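Local coordinates for protein Phenylalanine/tyrosine ammonia-lyase (PDB 1Y2M) that catalyses the non-oxidative deamination of L-phenylalanine and L-tyrosine to trans-cinnamate and p-coumarate, the commitment step of phenylpropanoid metabolism, at residues L52-D57 with K78-R83; H197-I202 with V233-E238; F437-E442 with A525-C530; S479-L484 with N517-L522. All coordinates share one frame; numbering follows the deposited sequence.

How the contacts relate
Contacts 3 and 4 belong to the buried helical body of the chain and share helix 506-560, which packs against helix 416-443 in the first and helix 468-484 in the second; their centres lie about 14 Å apart, and contact 4 is nested in the sequence loop closed by contact 3. Contacts 1 and 2 lie farther out, their centres about 18 Å apart. Contact 1 is a surface meeting of loops, where an arginine lies against a proline ring and backbone carbonyls without a hydrogen bond across. Contact 2 is a buried antiparallel strand pair bound by backbone bonds and waters. Only contacts 3 and 4 reach neighbouring subunits, contact 4 more extensively, where Glu480 meets arginines of a second subunit.

Contact 1: residues L52-D57 with K78-R83; sequences LAAPTD and KGRPVR
Pro55 and Arg80 lie alongside each other with their ends on the same side, the CB edge of the proline ring set over the rim of one guanidinium face. Pro55 CB stands 3.5 Å above that plane, and CG comes within 3.5 Å of Arg80 NH2. The carbonyl oxygen of Pro55 lies over a face of the group too but is poorly angled for hydrogen bonding to NE or NH1; its nearest approach is to Arg80 CD, at 3.1 Å. Arginine suits the place because its chain, starting with CG anti to the backbone N (chi1 -172°), runs extended past the loop before its flat head spreads out. That head is held by partners outside the two segments: NE bonds to Ser58 O, while NH1 makes a salt bridge to Asp71 and a hydrogen bond to Ser74 OG. Nearer the backbone, Arg80 CA gives a CA-H...O contact to Thr56 O over 3.4 Å. Thr56 turns its methyl CG2 onto the aliphatic start of Lys78, 3.6 Å from CB, and the lysine chain then bends so that the ammonium leads off. With the arginine's charge met outside, the contact itself rests on shape and weak polar approaches.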
loop_
_atom_site.group_PDB
_atom_site.type_symbol
_atom_site.label_atom_id
_atom_site.label_comp_id
_atom_site.label_asym_id
_atom_site.label_seq_id
_atom_site.Cartn_x
_atom_site.Cartn_y
_atom_site.Cartn_z
ATOM N N LEU B 52 4.757 4.416 33.724
ATOM C CA LEU B 52 5.431 3.360 34.447
ATOM C C LEU B 52 5.231 3.514 35.935
ATOM O O LEU B 52 5.423 2.558 36.676
ATOM C CB LEU B 52 6.929 3.313 34.078
ATOM C CG LEU B 52 7.264 2.895 32.635
ATOM C CD1 LEU B 52 8.757 2.960 32.415
ATOM C CD2 LEU B 52 6.773 1.506 32.273
ATOM N N ALA B 53 4.851 4.713 36.367
ATOM C CA ALA B 53 4.547 4.987 37.778
ATOM C C ALA B 53 3.114 4.584 38.175
ATOM O O ALA B 53 2.759 4.672 39.343
ATOM C CB ALA B 53 4.766 6.471 38.072
ATOM N N ALA B 54 2.272 4.173 37.230
ATOM C CA ALA B 54 0.909 3.744 37.572
ATOM C C ALA B 54 0.973 2.636 38.630
ATOM O O ALA B 54 1.715 1.669 38.445
ATOM C CB ALA B 54 0.204 3.235 36.359
ATOM N N PRO B 55 0.239 2.788 39.756
ATOM C CA PRO B 55 0.120 1.710 40.764
ATOM C C PRO B 55 -0.336 0.397 40.149
ATOM O O PRO B 55 -1.103 0.416 39.186
ATOM C CB PRO B 55 -0.966 2.229 41.722
ATOM C CG PRO B 55 -0.970 3.664 41.556
ATOM C CD PRO B 55 -0.506 3.991 40.153
ATOM N N THR B 56 0.131 -0.730 40.673
ATOM C CA THR B 56 -0.427 -2.035 40.247
ATOM C C THR B 56 -1.181 -2.771 41.365
ATOM O O THR B 56 -1.912 -3.738 41.111
ATOM C CB THR B 56 0.645 -2.950 39.685
ATOM O OG1 THR B 56 1.638 -3.185 40.704
ATOM C CG2 THR B 56 1.268 -2.335 38.432
ATOM N N ASP B 57 -1.000 -2.307 42.592
ATOM C CA ASP B 57 -1.537 -2.987 43.773
ATOM C C ASP B 57 -2.802 -2.297 44.267
ATOM O O ASP B 57 -3.780 -2.960 44.652
ATOM C CB ASP B 57 -0.463 -3.001 44.881
ATOM C CG ASP B 57 0.116 -1.596 45.165
ATOM O OD1 ASP B 57 0.190 -0.754 44.222
ATOM O OD2 ASP B 57 0.488 -1.323 46.331
ATOM N N LYS B 78 -1.389 -5.901 34.380
ATOM C CA LYS B 78 -0.768 -6.122 35.694
ATOM C C LYS B 78 -1.713 -6.545 36.814
ATOM O O LYS B 78 -1.339 -6.556 38.002
ATOM C CB LYS B 78 0.005 -4.883 36.161
ATOM C CG LYS B 78 0.938 -4.259 35.147
ATOM C CD LYS B 78 2.131 -5.110 34.911
ATOM C CE LYS B 78 3.133 -4.419 33.996
ATOM N NZ LYS B 78 4.416 -5.135 34.085
ATOM N N GLY B 79 -2.937 -6.911 36.452
ATOM C CA GLY B 79 -3.902 -7.390 37.427
ATOM C C GLY B 79 -4.349 -6.406 38.485
ATOM O O GLY B 79 -4.856 -6.807 39.537
ATOM N N ARG B 80 -4.221 -5.119 38.213
ATOM C CA ARG B 80 -4.623 -4.125 39.180
ATOM C C ARG B 80 -6.102 -4.173 39.450
ATOM O O ARG B 80 -6.881 -4.276 38.490
ATOM C CB ARG B 80 -4.337 -2.743 38.654
ATOM C CG ARG B 80 -4.555 -1.662 39.699
ATOM C CD ARG B 80 -4.122 -0.401 39.086
ATOM N NE ARG B 80 -4.244 0.750 39.979
ATOM C CZ ARG B 80 -4.064 1.990 39.550
ATOM N NH1 ARG B 80 -3.699 2.212 38.272
ATOM N NH2 ARG B 80 -4.224 2.997 40.388
ATOM N N PRO B 81 -6.509 -4.117 40.727
ATOM C CA PRO B 81 -7.944 -4.124 41.016
ATOM C C PRO B 81 -8.610 -2.876 40.450
ATOM O O PRO B 81 -7.990 -1.819 40.426
ATOM C CB PRO B 81 -8.008 -4.077 42.538
ATOM C CG PRO B 81 -6.702 -4.540 42.997
ATOM C CD PRO B 81 -5.715 -4.098 41.962
ATOM N N VAL B 82 -9.870 -2.980 40.056
ATOM C CA VAL B 82 -10.588 -1.880 39.425
ATOM C C VAL B 82 -11.959 -1.792 40.085
ATOM O O VAL B 82 -12.608 -2.823 40.327
ATOM C CB VAL B 82 -10.725 -2.102 37.895
ATOM C CG1 VAL B 82 -11.576 -1.034 37.238
ATOM C CG2 VAL B 82 -9.379 -2.199 37.251
ATOM N N ARG B 83 -12.390 -0.580 40.414
ATOM C CA ARG B 83 -13.760 -0.362 40.866
ATOM C C ARG B 83 -14.300 1.006 40.422
ATOM O O ARG B 83 -13.554 1.952 40.199
ATOM C CB ARG B 83 -13.837 -0.474 42.412
ATOM C CG ARG B 83 -13.683 -1.902 42.968
ATOM C CD ARG B 83 -13.471 -1.915 44.493
ATOM N NE ARG B 83 -14.222 -2.955 45.208
ATOM C CZ ARG B 83 -15.544 -2.927 45.422
ATOM N NH1 ARG B 83 -16.294 -1.936 44.939
ATOM N NH2 ARG B 83 -16.133 -3.911 46.104
#

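Contact 2: residues H197-I202 with V233-E238; sequences HGITPI and VHVVHE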
loop_
_atom_site.group_PDB
_atom_site.type_symbol
_atom_site.label_atom_id
_atom_site.label_comp_id
_atom_site.label_asym_id
_atom_site.label_seq_id
_atom_site.Cartn_x
_atom_site.Cartn_y
_atom_site.Cartn_z
ATOM N N HIS B 197 -11.836 -10.696 39.635
ATOM C CA HIS B 197 -11.760 -12.158 39.796
ATOM C C HIS B 197 -11.058 -12.840 38.604
ATOM O O HIS B 197 -10.984 -14.061 38.563
ATOM C CB HIS B 197 -13.159 -12.744 39.977
ATOM C CG HIS B 197 -13.812 -12.352 41.267
ATOM N ND1 HIS B 197 -13.316 -12.743 42.488
ATOM C CD2 HIS B 197 -14.878 -11.562 41.530
ATOM C CE1 HIS B 197 -14.075 -12.237 43.449
ATOM N NE2 HIS B 197 -15.027 -11.511 42.896
ATOM N N GLY B 198 -10.501 -12.074 37.666
ATOM C CA GLY B 198 -9.750 -12.636 36.575
ATOM C C GLY B 198 -10.569 -13.507 35.647
ATOM O O GLY B 198 -10.064 -14.536 35.115
ATOM N N ILE B 199 -11.811 -13.097 35.422
ATOM C CA ILE B 199 -12.700 -13.764 34.432
ATOM C C ILE B 199 -12.641 -12.921 33.166
ATOM O O ILE B 199 -12.982 -11.750 33.209
ATOM C CB ILE B 199 -14.133 -13.820 34.934
ATOM C CG1 ILE B 199 -14.217 -14.599 36.248
ATOM C CG2 ILE B 199 -14.995 -14.468 33.846
ATOM C CD1 ILE B 199 -15.551 -14.477 36.909
ATOM N N THR B 200 -12.163 -13.484 32.060
ATOM C CA THR B 200 -11.944 -12.724 30.834
ATOM C C THR B 200 -12.680 -13.428 29.697
ATOM O O THR B 200 -12.406 -14.597 29.380
ATOM C CB THR B 200 -10.450 -12.598 30.446
ATOM O OG1 THR B 200 -9.655 -12.147 31.543
ATOM C CG2 THR B 200 -10.294 -11.594 29.326
ATOM N N PRO B 201 -13.704 -12.739 29.158
ATOM C CA PRO B 201 -14.453 -13.302 28.066
ATOM C C PRO B 201 -13.589 -13.707 26.889
ATOM O O PRO B 201 -12.643 -13.015 26.547
ATOM C CB PRO B 201 -15.414 -12.188 27.694
ATOM C CG PRO B 201 -15.662 -11.452 28.968
ATOM C CD PRO B 201 -14.295 -11.471 29.637
ATOM N N ILE B 202 -13.964 -14.808 26.268
ATOM C CA ILE B 202 -13.326 -15.261 25.056
ATOM C C ILE B 202 -14.078 -14.572 23.912
ATOM O O ILE B 202 -15.302 -14.753 23.758
ATOM C CB ILE B 202 -13.411 -16.802 24.930
ATOM C CG1 ILE B 202 -12.603 -17.456 26.019
ATOM C CG2 ILE B 202 -12.969 -17.273 23.554
ATOM C CD1 ILE B 202 -11.144 -17.124 26.032
ATOM N N VAL B 233 -15.675 -18.066 28.886
ATOM C CA VAL B 233 -14.756 -17.160 29.558
ATOM C C VAL B 233 -13.530 -17.914 30.001
ATOM O O VAL B 233 -13.568 -19.120 30.171
ATOM C CB VAL B 233 -15.440 -16.469 30.786
ATOM C CG1 VAL B 233 -16.680 -15.703 30.331
ATOM C CG2 VAL B 233 -15.776 -17.531 31.855
ATOM N N HIS B 234 -12.426 -17.190 30.149
ATOM C CA HIS B 234 -11.155 -17.734 30.590
ATOM C C HIS B 234 -10.990 -17.353 32.082
ATOM O O HIS B 234 -11.269 -16.220 32.474
ATOM C CB HIS B 234 -10.043 -17.139 29.760
ATOM C CG HIS B 234 -8.672 -17.453 30.256
ATOM N ND1 HIS B 234 -8.109 -16.815 31.338
ATOM C CD2 HIS B 234 -7.719 -18.255 29.745
ATOM C CE1 HIS B 234 -6.879 -17.275 31.521
ATOM N NE2 HIS B 234 -6.611 -18.138 30.551
ATOM N N VAL B 235 -10.591 -18.316 32.895
ATOM C CA VAL B 235 -10.255 -18.147 34.296
ATOM C C VAL B 235 -9.056 -19.012 34.621
ATOM O O VAL B 235 -8.832 -20.048 33.994
ATOM C CB VAL B 235 -11.401 -18.564 35.234
ATOM C CG1 VAL B 235 -12.636 -17.752 34.918
ATOM C CG2 VAL B 235 -11.708 -20.096 35.149
ATOM N N VAL B 236 -8.319 -18.614 35.653
ATOM C CA VAL B 236 -7.404 -19.556 36.300
ATOM C C VAL B 236 -8.070 -20.123 37.549
ATOM O O VAL B 236 -8.551 -19.387 38.401
ATOM C CB VAL B 236 -6.079 -18.862 36.689
ATOM C CG1 VAL B 236 -5.164 -19.828 37.487
ATOM C CG2 VAL B 236 -5.391 -18.306 35.467
ATOM N N HIS B 237 -8.170 -21.447 37.615
ATOM C CA HIS B 237 -8.823 -22.133 38.693
ATOM C C HIS B 237 -8.001 -23.368 39.004
ATOM O O HIS B 237 -7.593 -24.073 38.081
ATOM C CB HIS B 237 -10.217 -22.535 38.242
ATOM C CG HIS B 237 -11.008 -23.240 39.281
ATOM N ND1 HIS B 237 -11.329 -24.576 39.190
ATOM C CD2 HIS B 237 -11.492 -22.812 40.467
ATOM C CE1 HIS B 237 -12.013 -24.927 40.265
ATOM N NE2 HIS B 237 -12.136 -23.872 41.046
ATOM N N GLU B 238 -7.751 -23.600 40.283
ATOM C CA GLU B 238 -6.976 -24.773 40.733
ATOM C C GLU B 238 -5.670 -24.865 39.937
ATOM O O GLU B 238 -5.272 -25.899 39.400
ATOM C CB GLU B 238 -7.825 -26.034 40.660
ATOM C CG GLU B 238 -8.800 -26.054 41.768
ATOM C CD GLU B 238 -9.663 -27.276 41.827
ATOM O OE1 GLU B 238 -9.675 -28.101 40.891
ATOM O OE2 GLU B 238 -10.321 -27.390 42.853
HETATM O O HOH W 1 -8.609 -14.537 32.770
HETATM O O HOH W 2 -8.545 -16.011 36.722
#
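Thr200 and His234 form an antiparallel hydrogen-bonded pair, with Thr200 N giving to His234 O at 2.9 Å and His234 N to Thr200 O at 2.7 Å. The first donor lies in the carbonyl plane, whereas the second is tilted 31° from it; both N-H bonds point nearly straight at their acceptors. Pro201 suits the next, non-hydrogen-bonded pair with Val233, where its lack of an N-H costs no bond across to that strand. Beta-branched residues pack beside this ladder: Ile199 CG2 meets Val233 CB at 3.7 Å, and CG1 turns to Val235 CG1 at 3.8 Å. With CG2 anti to the backbone N and CG1 beside it (chi1 -60°), the isoleucine sends its two branches to different valines. Ile202 reaches back with CD1 to His234 CB, 3.9 Å away. Beyond the pairing, one water joins Gly198 O (2.8 Å), Thr200 OG1 and His234 ND1, while a second links Gly198 O to Val236 N, joining the turn at Gly198 to strand 232-237 just beyond the paired residues. Gly198, with positive phi (64°), closes helix 185-197 in a Schellman motif and turns the chain into the strand. Strand 232-237 is central in the small sheet, with 240-245 on its other side, where Glu241 holds His234 NE2; helix 246-252 covers Val233 and Val235, and helix 162-176 covers Thr200 and His234.

Contact 3: residues F437-E442 with A525-C530; sequences FTQLTE and ATHLYC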
loop_
_atom_site.group_PDB
_atom_site.type_symbol
_atom_site.label_atom_id
_atom_site.label_comp_id
_atom_site.label_asym_id
_atom_site.label_seq_id
_atom_site.Cartn_x
_atom_site.Cartn_y
_atom_site.Cartn_z
ATOM N N PHE B 437 17.724 -0.323 11.429
ATOM C CA PHE B 437 18.297 -1.308 10.474
ATOM C C PHE B 437 19.532 -0.658 9.798
ATOM O O PHE B 437 20.573 -1.279 9.624
ATOM C CB PHE B 437 17.289 -1.621 9.383
ATOM C CG PHE B 437 17.888 -2.299 8.190
ATOM C CD1 PHE B 437 18.397 -3.577 8.275
ATOM C CD2 PHE B 437 17.975 -1.633 7.007
ATOM C CE1 PHE B 437 18.979 -4.191 7.184
ATOM C CE2 PHE B 437 18.580 -2.221 5.901
ATOM C CZ PHE B 437 19.072 -3.513 6.002
ATOM N N THR B 438 19.385 0.568 9.318
ATOM C CA THR B 438 20.492 1.209 8.587
ATOM C C THR B 438 21.692 1.441 9.474
ATOM O O THR B 438 22.866 1.283 9.037
ATOM C CB THR B 438 20.149 2.555 7.896
ATOM O OG1 THR B 438 19.770 3.567 8.850
ATOM C CG2 THR B 438 19.016 2.355 6.909
ATOM N N GLN B 439 21.435 1.740 10.741
ATOM C CA GLN B 439 22.576 1.837 11.733
ATOM C C GLN B 439 23.279 0.495 11.896
ATOM O O GLN B 439 24.526 0.423 11.882
ATOM C CB GLN B 439 22.084 2.295 13.113
ATOM C CG GLN B 439 21.556 3.697 13.151
ATOM C CD GLN B 439 20.871 4.033 14.450
ATOM O OE1 GLN B 439 20.671 3.142 15.291
ATOM N NE2 GLN B 439 20.482 5.314 14.629
ATOM N N LEU B 440 22.491 -0.548 12.111
ATOM C CA LEU B 440 23.016 -1.874 12.381
ATOM C C LEU B 440 23.756 -2.386 11.140
ATOM O O LEU B 440 24.859 -2.867 11.253
ATOM C CB LEU B 440 21.879 -2.817 12.717
ATOM C CG LEU B 440 22.280 -4.299 12.853
ATOM C CD1 LEU B 440 23.280 -4.467 13.955
ATOM C CD2 LEU B 440 21.064 -5.149 13.202
ATOM N N THR B 441 23.185 -2.236 9.941
ATOM C CA THR B 441 23.794 -2.871 8.770
ATOM C C THR B 441 25.104 -2.164 8.385
ATOM O O THR B 441 26.036 -2.777 7.864
ATOM C CB THR B 441 22.776 -3.041 7.653
ATOM O OG1 THR B 441 23.260 -4.065 6.735
ATOM C CG2 THR B 441 22.512 -1.748 6.954
ATOM N N GLU B 442 25.223 -0.880 8.703
ATOM C CA GLU B 442 26.475 -0.158 8.537
ATOM C C GLU B 442 27.529 -0.727 9.475
ATOM O O GLU B 442 28.666 -0.988 9.080
ATOM C CB GLU B 442 26.246 1.328 8.793
ATOM C CG GLU B 442 27.493 2.198 8.641
ATOM C CD GLU B 442 27.230 3.669 8.907
ATOM O OE1 GLU B 442 26.037 4.108 8.962
ATOM O OE2 GLU B 442 28.246 4.395 9.086
ATOM N N ALA B 525 15.829 -5.958 19.366
ATOM C CA ALA B 525 16.543 -7.007 20.168
ATOM C C ALA B 525 17.821 -7.431 19.407
ATOM O O ALA B 525 18.860 -7.622 19.979
ATOM C CB ALA B 525 15.683 -8.170 20.444
ATOM N N THR B 526 17.670 -7.640 18.122
ATOM C CA THR B 526 18.806 -7.976 17.245
ATOM C C THR B 526 19.912 -6.903 17.271
ATOM O O THR B 526 21.117 -7.173 17.405
ATOM C CB THR B 526 18.270 -8.211 15.823
ATOM O OG1 THR B 526 17.436 -9.371 15.848
ATOM C CG2 THR B 526 19.352 -8.383 14.764
ATOM N N HIS B 527 19.512 -5.663 17.080
ATOM C CA HIS B 527 20.452 -4.552 17.104
ATOM C C HIS B 527 21.156 -4.503 18.463
ATOM O O HIS B 527 22.375 -4.273 18.550
ATOM C CB HIS B 527 19.675 -3.270 16.770
ATOM C CG HIS B 527 20.526 -2.034 16.569
ATOM N ND1 HIS B 527 19.987 -0.811 16.222
ATOM C CD2 HIS B 527 21.866 -1.840 16.678
ATOM C CE1 HIS B 527 20.969 0.074 16.119
ATOM N NE2 HIS B 527 22.114 -0.517 16.409
ATOM N N LEU B 528 20.403 -4.584 19.544
ATOM C CA LEU B 528 21.020 -4.562 20.874
ATOM C C LEU B 528 22.013 -5.705 21.060
ATOM O O LEU B 528 23.129 -5.484 21.547
ATOM C CB LEU B 528 19.933 -4.633 21.951
ATOM C CG LEU B 528 20.336 -4.517 23.421
ATOM C CD1 LEU B 528 21.289 -3.342 23.659
ATOM C CD2 LEU B 528 19.067 -4.351 24.291
ATOM N N TYR B 529 21.644 -6.903 20.615
ATOM C CA TYR B 529 22.589 -8.034 20.661
ATOM C C TYR B 529 23.892 -7.641 19.971
ATOM O O TYR B 529 24.989 -7.832 20.516
ATOM C CB TYR B 529 21.975 -9.273 20.020
ATOM C CG TYR B 529 22.958 -10.411 19.930
ATOM C CD1 TYR B 529 23.066 -11.360 20.947
ATOM C CD2 TYR B 529 23.778 -10.528 18.840
ATOM C CE1 TYR B 529 23.985 -12.372 20.864
ATOM C CE2 TYR B 529 24.728 -11.548 18.772
ATOM C CZ TYR B 529 24.825 -12.457 19.768
ATOM O OH TYR B 529 25.772 -13.478 19.659
ATOM N N CYS B 530 23.761 -7.105 18.756
ATOM C CA CYS B 530 24.955 -6.799 17.927
ATOM C C CYS B 530 25.809 -5.659 18.488
ATOM O O CYS B 530 27.052 -5.758 18.543
ATOM C CB CYS B 530 24.603 -6.531 16.512
ATOM S SG CYS B 530 23.871 -7.895 15.606
#
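Gln439, whose carboxamide oxygen meets the ring of His527, has its nitrogen NE2 gripped by two groups, Thr297 OG1 and Pro364 O. With the amide held there, OE1 lies at the edge of the imidazole, in its plane, 3.2 Å from His527 CE1, a close approach that the partial positive charge of the ring C-H probably makes favourable. The amide and ring planes stand 70° apart, so the groups do not stack. The ring has its own polar tether, His527 NE2 to Thr300 OG1. Both residues suit this buried place, since their polar atoms can be met by Thr297 and Thr300 of helix 273-303, and for the glutamine also by Pro364 O, while their carbons pack. Leu440 covers a face of the same imidazole: its CB sits 4.2 Å from the ring centroid and only 13° off the normal, a CH-pi contact. Because Leu440 CG is anti to the backbone N, the branch beyond CB carries on toward helix 506-560 and divides there. CD1 presses on Cys530 CB at 3.5 Å, and CD2 touches Thr526 CG2 at 4.0 Å. The small side chains of Thr526 and Cys530 let the leucine fork come in close between them. Helices 416-443 and 506-560 run roughly parallel here, their local axes 10.2 Å apart and crossing at 32°. Such long packed helices characterise the PAL/histidase fold, and this pair lies near the active site, a layer back: the Cys530 side chain is about 9 Å from that of cinnamate-binding Lys468.

Contact 4: residues S479-L484 with N517-L522; sequences SELGHL and NDVLSL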
loop_
_atom_site.group_PDB
_atom_site.type_symbol
_atom_site.label_atom_id
_atom_site.label_comp_id
_atom_site.label_asym_id
_atom_site.label_seq_id
_atom_site.Cartn_x
_atom_site.Cartn_y
_atom_site.Cartn_z
ATOM N N SER B 479 11.734 -5.165 6.113
ATOM C CA SER B 479 10.825 -5.319 4.973
ATOM C C SER B 479 9.410 -5.552 5.469
ATOM O O SER B 479 8.451 -4.956 4.993
ATOM C CB SER B 479 11.213 -6.530 4.138
ATOM O OG SER B 479 12.505 -6.376 3.553
ATOM N N GLU B 480 9.278 -6.429 6.466
ATOM C CA GLU B 480 7.954 -6.751 7.021
ATOM C C GLU B 480 7.259 -5.527 7.626
ATOM O O GLU B 480 6.073 -5.293 7.361
ATOM C CB GLU B 480 8.045 -7.894 8.021
ATOM C CG GLU B 480 6.680 -8.317 8.483
ATOM C CD GLU B 480 6.680 -9.663 9.221
ATOM O OE1 GLU B 480 7.688 -10.435 9.087
ATOM O OE2 GLU B 480 5.682 -9.945 9.964
ATOM N N LEU B 481 8.038 -4.704 8.338
ATOM C CA LEU B 481 7.507 -3.429 8.818
ATOM C C LEU B 481 6.986 -2.534 7.711
ATOM O O LEU B 481 5.967 -1.846 7.881
ATOM C CB LEU B 481 8.547 -2.679 9.640
ATOM C CG LEU B 481 8.825 -3.285 11.012
ATOM C CD1 LEU B 481 10.166 -2.719 11.614
ATOM C CD2 LEU B 481 7.656 -3.068 11.968
ATOM N N GLY B 482 7.683 -2.494 6.563
ATOM C CA GLY B 482 7.282 -1.612 5.473
ATOM C C GLY B 482 5.881 -1.975 4.982
ATOM O O GLY B 482 5.031 -1.112 4.844
ATOM N N HIS B 483 5.655 -3.258 4.692
ATOM C CA HIS B 483 4.330 -3.671 4.211
ATOM C C HIS B 483 3.264 -3.440 5.264
ATOM O O HIS B 483 2.148 -3.037 4.948
ATOM C CB HIS B 483 4.403 -5.134 3.777
ATOM C CG HIS B 483 3.091 -5.754 3.506
ATOM N ND1 HIS B 483 2.351 -6.404 4.467
ATOM C CD2 HIS B 483 2.397 -5.858 2.347
ATOM C CE1 HIS B 483 1.241 -6.866 3.913
ATOM N NE2 HIS B 483 1.266 -6.578 2.618
ATOM N N LEU B 484 3.583 -3.707 6.526
ATOM C CA LEU B 484 2.600 -3.506 7.608
ATOM C C LEU B 484 2.098 -2.063 7.601
ATOM O O LEU B 484 0.938 -1.824 7.951
ATOM C CB LEU B 484 3.206 -3.855 8.975
ATOM C CG LEU B 484 3.086 -5.345 9.293
ATOM C CD1 LEU B 484 4.032 -5.773 10.417
ATOM C CD2 LEU B 484 1.623 -5.674 9.697
ATOM N N ASN B 517 4.701 -3.546 16.368
ATOM C CA ASN B 517 5.451 -3.500 17.627
ATOM C C ASN B 517 6.273 -4.749 17.807
ATOM O O ASN B 517 7.438 -4.683 18.219
ATOM C CB ASN B 517 4.610 -3.288 18.900
ATOM C CG ASN B 517 4.139 -1.876 19.086
ATOM O OD1 ASN B 517 4.816 -0.935 18.694
ATOM N ND2 ASN B 517 2.998 -1.712 19.797
ATOM N N ASP B 518 5.695 -5.897 17.485
ATOM C CA ASP B 518 6.328 -7.183 17.690
ATOM C C ASP B 518 7.543 -7.303 16.777
ATOM O O ASP B 518 8.664 -7.663 17.194
ATOM C CB ASP B 518 5.328 -8.289 17.369
ATOM C CG ASP B 518 5.769 -9.666 17.891
ATOM O OD1 ASP B 518 6.504 -9.763 18.935
ATOM O OD2 ASP B 518 5.319 -10.663 17.278
ATOM N N VAL B 519 7.337 -6.992 15.494
ATOM C CA VAL B 519 8.450 -7.053 14.531
ATOM C C VAL B 519 9.541 -6.091 14.870
ATOM O O VAL B 519 10.745 -6.436 14.752
ATOM C CB VAL B 519 7.935 -6.882 13.120
ATOM C CG1 VAL B 519 9.061 -6.883 12.098
ATOM C CG2 VAL B 519 6.927 -7.991 12.847
ATOM N N LEU B 520 9.170 -4.871 15.269
ATOM C CA LEU B 520 10.200 -3.890 15.659
ATOM C C LEU B 520 10.943 -4.418 16.881
ATOM O O LEU B 520 12.146 -4.177 17.000
ATOM C CB LEU B 520 9.611 -2.510 15.953
ATOM C CG LEU B 520 10.631 -1.392 16.233
ATOM C CD1 LEU B 520 11.770 -1.306 15.224
ATOM C CD2 LEU B 520 9.987 -0.005 16.292
ATOM N N SER B 521 10.265 -5.113 17.814
ATOM C CA SER B 521 10.954 -5.656 19.000
ATOM C C SER B 521 11.986 -6.687 18.585
ATOM O O SER B 521 13.049 -6.786 19.187
ATOM C CB SER B 521 9.961 -6.260 19.958
ATOM O OG SER B 521 9.014 -5.278 20.434
ATOM N N LEU B 522 11.666 -7.475 17.569
ATOM C CA LEU B 522 12.653 -8.462 17.074
ATOM C C LEU B 522 13.870 -7.734 16.511
ATOM O O LEU B 522 15.015 -8.129 16.757
ATOM C CB LEU B 522 12.043 -9.299 15.932
ATOM C CG LEU B 522 10.923 -10.276 16.310
ATOM C CD1 LEU B 522 10.200 -10.829 15.106
ATOM C CD2 LEU B 522 11.495 -11.406 17.144
#
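Val519 pushes its forked side chain into a shallow hollow on helix 468-484, walled by Glu480, Leu481 and Leu484. Its CG1 branch rests on Leu481 CG at 3.8 Å, while CG2 turns to the other wall, 3.7 Å from Glu480 OE2 and 4.4 Å from Leu484 CD1. The valine is well suited: with CG1 anti to the backbone N (chi1 178°), its two methyls fill the hollow, one against each wall, without a long stem. Leu481 is the answering bump. It overlaps Val519 head to flank, running in the opposed sense, and its CD2 dips toward helix 506-560, 4.0 Å from Val519 CB and 4.1 Å from Leu520 N. Its other methyl, CD1, meets Leu520 CD1 at 4.2 Å, where one leucine lies across the other. The helices are antiparallel, 161° between their local directions and 9.7 Å apart, and belong to the helical bundle characteristic of the PAL/histidase family. This part of the bundle also contributes to an interface between subunits of the tetramer: the carboxylate end of Glu480 packs on Val519 CG2 while its oxygens make salt bridges to Arg206, Arg511 and Arg512 of a second subunit. Those arginines probably also ease the closeness of Glu515 of its own chain. On the side of its helix turned from 479-484, Ser521 OG folds back to Asn517 O at 2.8 Å, reaching it from the opposite face of the carbonyl plane to Ser521 N.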